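Local coordinates for protein anti-H(O) lectin 1 (Ulex europaeus, PDB 1FX5) that binds carbohydrate as an L-fucose-specific legume lectin that carries calcium and manganese ions, at residues A[124-129]-A[141-146]. Numbering follows the deposited sequence.
With MN (manganese (II) ion), chain F; CA (calcium ion), chain G.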
ATOM      1  N   VAL A 124       4.441  18.975  -8.316  1.00 12.81           N
ATOM      2  CA  VAL A 124       4.660  20.193  -7.552  1.00 12.55           C
ATOM      3  C   VAL A 124       6.189  20.227  -7.528  1.00 12.96           C
ATOM      4  O   VAL A 124       6.819  19.307  -6.981  1.00 11.45           O
ATOM      5  CB  VAL A 124       4.094  20.091  -6.104  1.00 14.43           C
ATOM      6  CG1 VAL A 124       4.488  21.333  -5.289  1.00 13.25           C
ATOM      7  CG2 VAL A 124       2.587  19.985  -6.151  1.00 14.10           C
ATOM      8  N   GLU A 125       6.784  21.214  -8.193  1.00  9.25           N
ATOM      9  CA  GLU A 125       8.241  21.328  -8.227  1.00 13.39           C
ATOM     10  C   GLU A 125       8.860  22.406  -7.298  1.00 13.45           C
ATOM     11  O   GLU A 125       8.307  23.495  -7.110  1.00 12.44           O
ATOM     12  CB  GLU A 125       8.744  21.548  -9.672  1.00 11.36           C
ATOM     13  CG  GLU A 125       8.284  22.891 -10.273  1.00 10.14           C
ATOM     14  CD  GLU A 125       8.923  23.228 -11.607  1.00 14.80           C
ATOM     15  OE1 GLU A 125       9.310  24.393 -11.808  1.00 12.74           O
ATOM     16  OE2 GLU A 125       9.027  22.354 -12.476  1.00 16.89           O
ATOM     17  N   PHE A 126      10.037  22.061  -6.764  1.00 13.03           N
ATOM     18  CA  PHE A 126      10.866  22.873  -5.866  1.00 14.27           C
ATOM     19  C   PHE A 126      12.111  22.968  -6.762  1.00 16.60           C
ATOM     20  O   PHE A 126      13.074  22.177  -6.653  1.00 11.96           O
ATOM     21  CB  PHE A 126      11.132  22.103  -4.563  1.00 13.52           C
ATOM     22  CG  PHE A 126       9.863  21.768  -3.797  1.00 18.53           C
ATOM     23  CD1 PHE A 126       9.233  20.547  -3.969  1.00 16.78           C
ATOM     24  CD2 PHE A 126       9.263  22.714  -2.959  1.00 19.58           C
ATOM     25  CE1 PHE A 126       8.033  20.282  -3.329  1.00 18.68           C
ATOM     26  CE2 PHE A 126       8.053  22.444  -2.308  1.00 16.49           C
ATOM     27  CZ  PHE A 126       7.442  21.227  -2.500  1.00 18.02           C
ATOM     28  N   ASP A 127      12.000  23.889  -7.719  1.00 14.61           N
ATOM     29  CA  ASP A 127      12.999  24.175  -8.729  1.00 12.94           C
ATOM     30  C   ASP A 127      14.093  25.131  -8.263  1.00 14.63           C
ATOM     31  O   ASP A 127      13.857  26.339  -8.117  1.00 11.01           O
ATOM     32  CB  ASP A 127      12.243  24.712  -9.948  1.00 12.47           C
ATOM     33  CG  ASP A 127      13.069  24.694 -11.216  1.00 13.07           C
ATOM     34  OD1 ASP A 127      12.491  24.722 -12.320  1.00 12.58           O
ATOM     35  OD2 ASP A 127      14.298  24.660 -11.123  1.00 14.93           O
ATOM     36  N   THR A 128      15.309  24.601  -8.136  1.00 12.88           N
ATOM     37  CA  THR A 128      16.449  25.403  -7.684  1.00 15.52           C
ATOM     38  C   THR A 128      17.208  26.263  -8.704  1.00 16.32           C
ATOM     39  O   THR A 128      18.130  26.979  -8.313  1.00 18.90           O
ATOM     40  CB  THR A 128      17.448  24.559  -6.851  1.00 12.42           C
ATOM     41  OG1 THR A 128      18.019  23.550  -7.684  1.00 13.91           O
ATOM     42  CG2 THR A 128      16.760  23.899  -5.661  1.00 11.61           C
ATOM     43  N   ILE A 129      16.862  26.181  -9.993  1.00 17.77           N
ATOM     44  CA  ILE A 129      17.534  26.996 -11.020  1.00 17.40           C
ATOM     45  C   ILE A 129      16.588  27.391 -12.175  1.00 16.97           C
ATOM     46  O   ILE A 129      15.898  26.517 -12.742  1.00 15.00           O
ATOM     47  CB  ILE A 129      18.821  26.300 -11.583  1.00 20.26           C
ATOM     48  CG1 ILE A 129      19.742  27.333 -12.248  1.00 22.59           C
ATOM     49  CG2 ILE A 129      18.485  25.165 -12.559  1.00 17.97           C
ATOM     50  CD1 ILE A 129      20.655  28.108 -11.271  1.00 26.26           C
ATOM     51  N   PRO A 141      14.969  30.938  -8.555  1.00 19.29           N
ATOM     52  CA  PRO A 141      14.490  29.652  -7.996  1.00 16.88           C
ATOM     53  C   PRO A 141      12.987  29.836  -7.729  1.00 19.30           C
ATOM     54  O   PRO A 141      12.545  30.961  -7.440  1.00 18.81           O
ATOM     55  CB  PRO A 141      15.278  29.522  -6.695  1.00 16.23           C
ATOM     56  CG  PRO A 141      16.571  30.252  -7.014  1.00 19.31           C
ATOM     57  CD  PRO A 141      16.076  31.485  -7.750  1.00 14.45           C
ATOM     58  N   HIS A 142      12.208  28.757  -7.752  1.00 16.26           N
ATOM     59  CA  HIS A 142      10.770  28.903  -7.531  1.00 16.28           C
ATOM     60  C   HIS A 142      10.044  27.587  -7.268  1.00 17.37           C
ATOM     61  O   HIS A 142      10.621  26.503  -7.480  1.00 16.77           O
ATOM     62  CB  HIS A 142      10.188  29.484  -8.833  1.00 15.18           C
ATOM     63  CG  HIS A 142      10.574  28.696 -10.065  1.00 16.38           C
ATOM     64  ND1 HIS A 142      11.826  28.731 -10.648  1.00 12.97           N
ATOM     65  CD2 HIS A 142       9.863  27.791 -10.785  1.00 15.77           C
ATOM     66  CE1 HIS A 142      11.847  27.865 -11.672  1.00 17.84           C
ATOM     67  NE2 HIS A 142      10.677  27.263 -11.805  1.00 18.37           N
ATOM     68  N   ILE A 143       8.836  27.665  -6.697  1.00 17.32           N
ATOM     69  CA  ILE A 143       8.076  26.432  -6.468  1.00 21.14           C
ATOM     70  C   ILE A 143       6.895  26.564  -7.459  1.00 19.64           C
ATOM     71  O   ILE A 143       6.260  27.633  -7.540  1.00 18.89           O
ATOM     72  CB  ILE A 143       7.618  26.123  -4.979  1.00 22.18           C
ATOM     73  CG1 ILE A 143       6.270  26.741  -4.642  1.00 28.76           C
ATOM     74  CG2 ILE A 143       8.678  26.504  -3.984  1.00 21.58           C
ATOM     75  CD1 ILE A 143       6.288  28.235  -4.461  1.00 35.62           C
ATOM     76  N   GLY A 144       6.683  25.542  -8.289  1.00 18.17           N
ATOM     77  CA  GLY A 144       5.596  25.606  -9.244  1.00 14.69           C
ATOM     78  C   GLY A 144       4.750  24.369  -9.453  1.00 16.93           C
ATOM     79  O   GLY A 144       5.041  23.274  -8.945  1.00 14.53           O
ATOM     80  N   ILE A 145       3.661  24.565 -10.182  1.00 13.52           N
ATOM     81  CA  ILE A 145       2.742  23.484 -10.489  1.00 14.70           C
ATOM     82  C   ILE A 145       2.838  23.131 -11.982  1.00 14.01           C
ATOM     83  O   ILE A 145       2.653  23.995 -12.847  1.00 10.36           O
ATOM     84  CB  ILE A 145       1.311  23.858 -10.048  1.00 14.57           C
ATOM     85  CG1 ILE A 145       1.285  23.895  -8.513  1.00 15.40           C
ATOM     86  CG2 ILE A 145       0.322  22.823 -10.543  1.00 14.95           C
ATOM     87  CD1 ILE A 145       0.044  24.492  -7.907  1.00 17.90           C
ATOM     88  N   ASP A 146       3.215  21.882 -12.262  1.00 12.70           N
ATOM     89  CA  ASP A 146       3.361  21.393 -13.634  1.00 12.11           C
ATOM     90  C   ASP A 146       2.261  20.433 -14.037  1.00 14.98           C
ATOM     91  O   ASP A 146       1.970  19.476 -13.323  1.00 14.72           O
ATOM     92  CB  ASP A 146       4.690  20.649 -13.804  1.00 14.67           C
ATOM     93  CG  ASP A 146       5.896  21.475 -13.426  1.00 16.52           C
ATOM     94  OD1 ASP A 146       5.800  22.703 -13.258  1.00 21.34           O
ATOM     95  OD2 ASP A 146       6.970  20.888 -13.297  1.00 18.33           O
TER
HETATM   96 MN    MN F 250      10.641  25.380 -13.235  1.00 14.20          MN
HETATM   97 CA    CA G 251      14.729  24.643 -13.580  1.00 12.64          CA
HETATM   98  O   HOH W   1      10.405  23.649 -14.441  1.00 12.98           O
HETATM   99  O   HOH W   2       8.756  26.247 -13.948  1.00  9.80           O
HETATM  100  O   HOH W   3      15.917  22.965 -12.556  1.00 15.39           O
HETATM  101  O   HOH W   4      13.394  23.044 -14.661  1.00 11.96           O
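One face of the His142 imidazole is covered by Asp127 CB, a CH-pi contact 3.7 Å from the ring centroid. The two side chains run alongside each other in the same direction, carboxylate and ring planes 45° apart, and converge on manganese. With CG lodged between its backbone N and carbonyl carbon (chi1 52°), His142 brings NE2 to 2.4 Å from the manganese, while ND1 donates to the carbonyl of Phe140 and so fixes the ring's rotation. Histidine suits this place because one nitrogen can bind metal while the other holds the backbone.

Asp127 is shared: OD1 binds manganese at 2.2 Å and calcium at 2.6 Å, and OD2 binds calcium while accepting from Ile129 N in an Asx turn; the Ile129 carbonyl binds the same ion. Glu125, longer by one carbon, reaches manganese through OE1. Its OE2 accepts from a manganese-bound water and lies 2.7 Å from Asp146 OD2, the two carboxylate planes 78° apart; Asp146 OD1 is hydrogen-bonded to Ser152 OG. Gly144, paired with Glu125, puts no side chain on the face where that carboxylate turns to the manganese.

Behind the metals, Phe126 and Ile143 meet on the opposite sheet face. Backbone hydrogen bonds join Glu125 to Gly144 and Asp127 to His142, the hydrogen-bonded pairs of two antiparallel strands. With Asp137 bridging both ions and Asn134 completing the calcium ligands, this is the paired calcium-manganese site of the legume lectin fold, which in this family helps to shape the nearby carbohydrate-binding loops.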